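Local coordinates for protein CPI (Ascaris lumbricoides, PDB 4IT7) that probably inhibits cysteine proteases as a secreted roundworm member of the cystatin family, at residues A[28-33]-A[62-67]; A[39-44]-A[79-84]. All blocks are in the same frame, centred on the assembly; numbering follows the deposited sequence.

Interaction 1. Residues A[28-33]-A[62-67]; sequences QRINAA and LLIAPT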
loop_
_atom_site.group_PDB
_atom_site.type_symbol
_atom_site.label_atom_id
_atom_site.label_comp_id
_atom_site.label_asym_id
_atom_site.label_seq_id
_atom_site.Cartn_x
_atom_site.Cartn_y
_atom_site.Cartn_z
ATOM N N GLN A 28 1.278 3.742 4.655
ATOM C CA GLN A 28 1.223 4.174 6.035
ATOM C C GLN A 28 0.710 3.061 6.930
ATOM O O GLN A 28 1.215 2.827 8.016
ATOM C CB GLN A 28 0.307 5.341 6.134
ATOM C CG GLN A 28 0.885 6.647 5.658
ATOM C CD GLN A 28 -0.060 7.769 6.035
ATOM O OE1 GLN A 28 -1.268 7.642 5.875
ATOM N NE2 GLN A 28 0.479 8.851 6.594
ATOM N N ARG A 29 -0.272 2.329 6.454
ATOM C CA ARG A 29 -0.758 1.190 7.198
ATOM C C ARG A 29 0.292 0.070 7.321
ATOM O O ARG A 29 0.465 -0.519 8.365
ATOM C CB ARG A 29 -2.023 0.676 6.500
ATOM C CG ARG A 29 -3.270 0.582 7.347
ATOM C CD ARG A 29 -3.954 1.918 7.661
ATOM N NE ARG A 29 -3.480 3.087 6.904
ATOM C CZ ARG A 29 -4.206 4.194 6.678
ATOM N NH1 ARG A 29 -3.682 5.227 6.002
ATOM N NH2 ARG A 29 -5.462 4.277 7.131
ATOM N N ILE A 30 0.989 -0.268 6.243
ATOM C CA ILE A 30 2.034 -1.291 6.324
ATOM C C ILE A 30 3.071 -0.850 7.355
ATOM O O ILE A 30 3.385 -1.591 8.243
ATOM C CB ILE A 30 2.718 -1.503 4.938
ATOM C CG1 ILE A 30 1.703 -2.058 3.924
ATOM C CG2 ILE A 30 3.979 -2.370 5.069
ATOM C CD1 ILE A 30 2.133 -1.944 2.463
ATOM N N ASN A 31 3.501 0.386 7.291
ATOM C CA ASN A 31 4.534 0.858 8.188
ATOM C C ASN A 31 4.095 0.887 9.658
ATOM O O ASN A 31 4.886 0.501 10.544
ATOM C CB ASN A 31 5.059 2.249 7.716
ATOM C CG ASN A 31 6.160 2.121 6.633
ATOM O OD1 ASN A 31 6.893 1.118 6.574
ATOM N ND2 ASN A 31 6.263 3.117 5.782
ATOM N N ALA A 32 2.839 1.318 9.905
ATOM C CA ALA A 32 2.223 1.390 11.273
ATOM C C ALA A 32 2.122 0.033 11.963
ATOM O O ALA A 32 2.394 -0.100 13.172
ATOM C CB ALA A 32 0.866 2.086 11.227
ATOM N N ALA A 33 1.792 -0.986 11.176
ATOM C CA ALA A 33 1.596 -2.346 11.665
ATOM C C ALA A 33 2.852 -3.272 11.630
ATOM O O ALA A 33 2.896 -4.299 12.327
ATOM C CB ALA A 33 0.498 -2.983 10.858
ATOM N N LEU A 62 1.677 -3.881 -4.162
ATOM C CA LEU A 62 2.677 -2.860 -4.009
ATOM C C LEU A 62 4.023 -3.528 -3.904
ATOM O O LEU A 62 4.195 -4.506 -3.156
ATOM C CB LEU A 62 2.400 -2.036 -2.723
ATOM C CG LEU A 62 1.000 -1.370 -2.649
ATOM C CD1 LEU A 62 0.777 -0.672 -1.309
ATOM C CD2 LEU A 62 0.808 -0.362 -3.759
ATOM N N LEU A 63 4.984 -2.993 -4.642
ATOM C CA LEU A 63 6.365 -3.408 -4.483
ATOM C C LEU A 63 7.006 -2.390 -3.548
ATOM O O LEU A 63 7.050 -1.178 -3.877
ATOM C CB LEU A 63 7.087 -3.384 -5.852
ATOM C CG LEU A 63 8.587 -3.664 -5.797
ATOM C CD1 LEU A 63 8.836 -5.041 -5.195
ATOM C CD2 LEU A 63 9.205 -3.503 -7.208
ATOM N N ILE A 64 7.516 -2.852 -2.398
ATOM C CA ILE A 64 8.026 -1.918 -1.398
ATOM C C ILE A 64 9.478 -2.240 -1.045
ATOM O O ILE A 64 9.890 -3.412 -1.122
ATOM C CB ILE A 64 7.119 -1.846 -0.113
ATOM C CG1 ILE A 64 7.290 -3.096 0.757
ATOM C CG2 ILE A 64 5.622 -1.646 -0.494
ATOM C CD1 ILE A 64 6.830 -2.907 2.190
ATOM N N ALA A 65 10.224 -1.206 -0.629
ATOM C CA ALA A 65 11.624 -1.376 -0.210
ATOM C C ALA A 65 11.905 -0.715 1.123
ATOM O O ALA A 65 11.309 0.303 1.408
ATOM C CB ALA A 65 12.592 -0.827 -1.274
ATOM N N PRO A 66 12.898 -1.243 1.904
ATOM C CA PRO A 66 13.278 -0.552 3.148
ATOM C C PRO A 66 13.936 0.758 2.843
ATOM O O PRO A 66 14.455 0.927 1.750
ATOM C CB PRO A 66 14.235 -1.525 3.829
ATOM C CG PRO A 66 14.781 -2.364 2.718
ATOM C CD PRO A 66 13.680 -2.483 1.703
ATOM N N THR A 67 13.857 1.694 3.775
ATOM C CA THR A 67 14.561 2.988 3.670
ATOM C C THR A 67 15.478 3.028 4.868
ATOM O O THR A 67 15.513 2.062 5.648
ATOM C CB THR A 67 13.612 4.222 3.748
ATOM O OG1 THR A 67 13.047 4.331 5.068
ATOM C CG2 THR A 67 12.474 4.145 2.660
#

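Interaction 2. Residues A[39-44]-A[79-84]; sequences QQTIVK and CEAVSN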
loop_
_atom_site.group_PDB
_atom_site.type_symbol
_atom_site.label_atom_id
_atom_site.label_comp_id
_atom_site.label_asym_id
_atom_site.label_seq_id
_atom_site.Cartn_x
_atom_site.Cartn_y
_atom_site.Cartn_z
ATOM N N GLN A 39 11.102 2.416 8.234
ATOM C CA GLN A 39 10.056 2.710 7.272
ATOM C C GLN A 39 10.333 2.027 5.958
ATOM O O GLN A 39 11.504 1.908 5.547
ATOM C CB GLN A 39 10.043 4.198 6.960
ATOM C CG GLN A 39 10.101 5.030 8.212
ATOM C CD GLN A 39 8.854 5.842 8.405
ATOM O OE1 GLN A 39 7.733 5.305 8.588
ATOM N NE2 GLN A 39 9.030 7.154 8.366
ATOM N N GLN A 40 9.251 1.613 5.302
ATOM C CA GLN A 40 9.294 1.060 3.961
ATOM C C GLN A 40 8.748 2.131 3.013
ATOM O O GLN A 40 8.034 3.042 3.425
ATOM C CB GLN A 40 8.459 -0.224 3.860
ATOM C CG GLN A 40 8.769 -1.332 4.870
ATOM C CD GLN A 40 10.245 -1.691 4.873
ATOM O OE1 GLN A 40 10.750 -2.337 3.945
ATOM N NE2 GLN A 40 10.957 -1.250 5.920
ATOM N N THR A 41 9.103 2.029 1.731
ATOM C CA THR A 41 8.622 2.969 0.772
ATOM C C THR A 41 8.109 2.169 -0.402
ATOM O O THR A 41 8.448 0.975 -0.550
ATOM C CB THR A 41 9.691 3.993 0.357
ATOM O OG1 THR A 41 9.069 5.005 -0.431
ATOM C CG2 THR A 41 10.809 3.370 -0.482
ATOM N N ILE A 42 7.245 2.795 -1.188
ATOM C CA ILE A 42 6.701 2.130 -2.364
ATOM C C ILE A 42 7.741 2.330 -3.463
ATOM O O ILE A 42 8.150 3.442 -3.754
ATOM C CB ILE A 42 5.328 2.693 -2.801
ATOM C CG1 ILE A 42 4.197 2.333 -1.820
ATOM C CG2 ILE A 42 4.898 2.149 -4.164
ATOM C CD1 ILE A 42 3.146 3.456 -1.823
ATOM N N VAL A 43 8.177 1.233 -4.050
ATOM C CA VAL A 43 8.903 1.300 -5.322
ATOM C C VAL A 43 7.916 1.513 -6.484
ATOM O O VAL A 43 7.982 2.513 -7.230
ATOM C CB VAL A 43 9.747 0.019 -5.484
ATOM C CG1 VAL A 43 10.470 0.000 -6.835
ATOM C CG2 VAL A 43 10.744 -0.028 -4.336
ATOM N N LYS A 44 6.951 0.600 -6.598
ATOM C CA LYS A 44 5.894 0.802 -7.569
ATOM C C LYS A 44 4.593 0.080 -7.215
ATOM O O LYS A 44 4.570 -0.990 -6.551
ATOM C CB LYS A 44 6.357 0.364 -8.971
ATOM C CG LYS A 44 6.597 -1.140 -9.125
ATOM C CD LYS A 44 6.679 -1.535 -10.595
ATOM C CE LYS A 44 7.405 -0.462 -11.406
ATOM N NZ LYS A 44 7.915 -1.009 -12.689
ATOM N N CYS A 79 11.759 9.587 2.243
ATOM C CA CYS A 79 12.528 8.473 2.667
ATOM C C CYS A 79 12.838 7.583 1.493
ATOM O O CYS A 79 11.961 6.961 0.930
ATOM C CB CYS A 79 11.780 7.756 3.753
ATOM S SG CYS A 79 11.618 8.797 5.196
ATOM N N GLU A 80 14.106 7.546 1.110
ATOM C CA GLU A 80 14.485 6.838 -0.111
ATOM C C GLU A 80 14.892 5.378 0.036
ATOM O O GLU A 80 15.614 5.015 0.926
ATOM C CB GLU A 80 15.543 7.605 -0.894
ATOM C CG GLU A 80 15.221 9.066 -1.087
ATOM C CD GLU A 80 14.220 9.306 -2.180
ATOM O OE1 GLU A 80 14.117 8.473 -3.073
ATOM O OE2 GLU A 80 13.571 10.351 -2.174
ATOM N N ALA A 81 14.393 4.558 -0.875
ATOM C CA ALA A 81 14.699 3.129 -0.957
ATOM C C ALA A 81 16.205 2.964 -0.976
ATOM O O ALA A 81 16.935 3.806 -1.505
ATOM C CB ALA A 81 14.079 2.499 -2.197
ATOM N N VAL A 82 16.658 1.875 -0.395
ATOM C CA VAL A 82 18.073 1.619 -0.263
ATOM C C VAL A 82 18.480 0.323 -0.962
ATOM O O VAL A 82 17.731 -0.628 -0.992
ATOM C CB VAL A 82 18.504 1.702 1.206
ATOM C CG1 VAL A 82 18.331 3.114 1.712
ATOM C CG2 VAL A 82 17.746 0.736 2.077
ATOM N N SER A 83 19.666 0.326 -1.552
ATOM C CA SER A 83 20.221 -0.798 -2.320
ATOM C C SER A 83 19.830 -2.169 -1.823
ATOM O O SER A 83 19.251 -2.928 -2.541
ATOM C CB SER A 83 21.732 -0.696 -2.367
ATOM O OG SER A 83 22.184 0.484 -1.755
ATOM N N ASN A 84 20.134 -2.487 -0.587
ATOM C CA ASN A 84 19.593 -3.694 -0.001
ATOM C C ASN A 84 18.970 -3.489 1.367
ATOM O O ASN A 84 19.632 -3.436 2.386
ATOM C CB ASN A 84 20.629 -4.796 0.078
ATOM C CG ASN A 84 20.008 -6.182 0.088
ATOM O OD1 ASN A 84 20.273 -6.986 0.973
ATOM N ND2 ASN A 84 19.221 -6.478 -0.930
#

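Interaction 1. Residues A[28-33]-A[62-67]
Thr67 OG1 is gripped twice, by Gln39 O and by Cys69 N, near the end of a strand whose Leu62 and Ile64 meet Ile30 on the helix opposite. This is the central theme of the cystatin fold, in which an antiparallel sheet curls around one long helix, here residues 17-33. The contact itself is purely apolar, and it illustrates how one branched side chain can meet two inward-facing residues of one strand. Ile30 aims its CB at the sheet, and its two branches part company. CG2 lies opposite the backbone N and leads one way, to Ile64, while the other branch, through CG1, carries CD1 toward Leu62. Ile30 CD1 stands 4.2 Å from Leu62 CD1, a methyl-to-methyl meeting of two extended branches. On the other arm, Ile30 CG2 comes to 4.1 Å from Ile64 CD1, with the two isoleucines crossing at a slant. Ile64 makes the longer reach: its CG1 sits between the backbone N and the carbonyl carbon (chi1 74°), and an extended second torsion sends CD1 out to the helix. Because Leu62 and Ile64 are two residues apart in a strand, both turn inward, whereas Leu63, between them, packs on Val43, Lys87 and Ile89. The CA atoms of Ile30 and Ile64 remain 9.8 Å apart, a gap bridged by side chains alone. Further apolar neighbours close around the trio: Ile107 lies against Ile30, and Val92 against Leu62. The bond from Ala32 N to Gln28 O, 2.9 Å long, belongs to the helical turn that carries Ile30. Ile30 CD1 and Ile30 CG2 lie 3.2 Å apart, each with its own partner methyl on the strand.

Interaction 2. Residues A[39-44]-A[79-84]
With chi1 at -171°, Thr41 holds OG1 opposite its backbone N and leaves CG2 between the N and the carbonyl carbon, so that the two branches meet different parts of the chain at Cys79 and Ala81. CG2 is the apolar arm: it touches Ala81 CB at 3.8 Å, methyl against methyl, and lies equally near the Ala81 N. OG1 is the other arm, 3.7 Å from Cys79 O, a proximity too long to count as a hydrogen bond. At Gln39, a first torsion of -47° starts the side chain on a path that brings NE2 to 4.4 Å from Cys79 SG, a loose van der Waals approach. Gln39 and Thr41 share one face of strand 38-51, while Gln40 and Ile42 turn their side chains to the opposite face, Ile42 meeting Ala23 and Leu27 on the helix. Residues 79-84 have no regular structure. They belong to the loop joining strands 56-70 and 88-97 of the cystatin fold, here laid over the outer face of the sheet. Just beyond the contact, Val43 and Lys44 both face Leu63 in a classic beta bulge, where strand 38-51 turns a corner. The disulfide from Cys79 to Cys69 ties a mid-loop point to strand 56-70, and Cys69 is itself backbone-bonded to Gln39. The principle is a division of labour: no hydrogen bond crosses between the two segments, whose contact is van der Waals, at Thr41 with Ala81 and Cys79 and more loosely at Gln39, while the covalent tie at Cys79 goes to the neighbouring strand.

How the interactions relate
Interactions 1 and 2 use opposite faces of one sheet, their centres about 8 Å apart: the helix packs inside, the loop outside. Strands 38-51 and 56-70, neighbours in the sheet, connect them, with Leu63 O and Val43 N 2.7 Å apart in a probable hydrogen bond. The helix reaches strand 38-51 as well, since Asn31 OD1 lies 2.7 Å from Gln40 N, again a probable hydrogen bond. Both contacts lie toward the end of these strands away from the hairpin that joins them. That hairpin carries the QVVAG sequence, which in cystatins enters the protease's active-site cleft, so neither contact involves that presumed inhibitory hairpin.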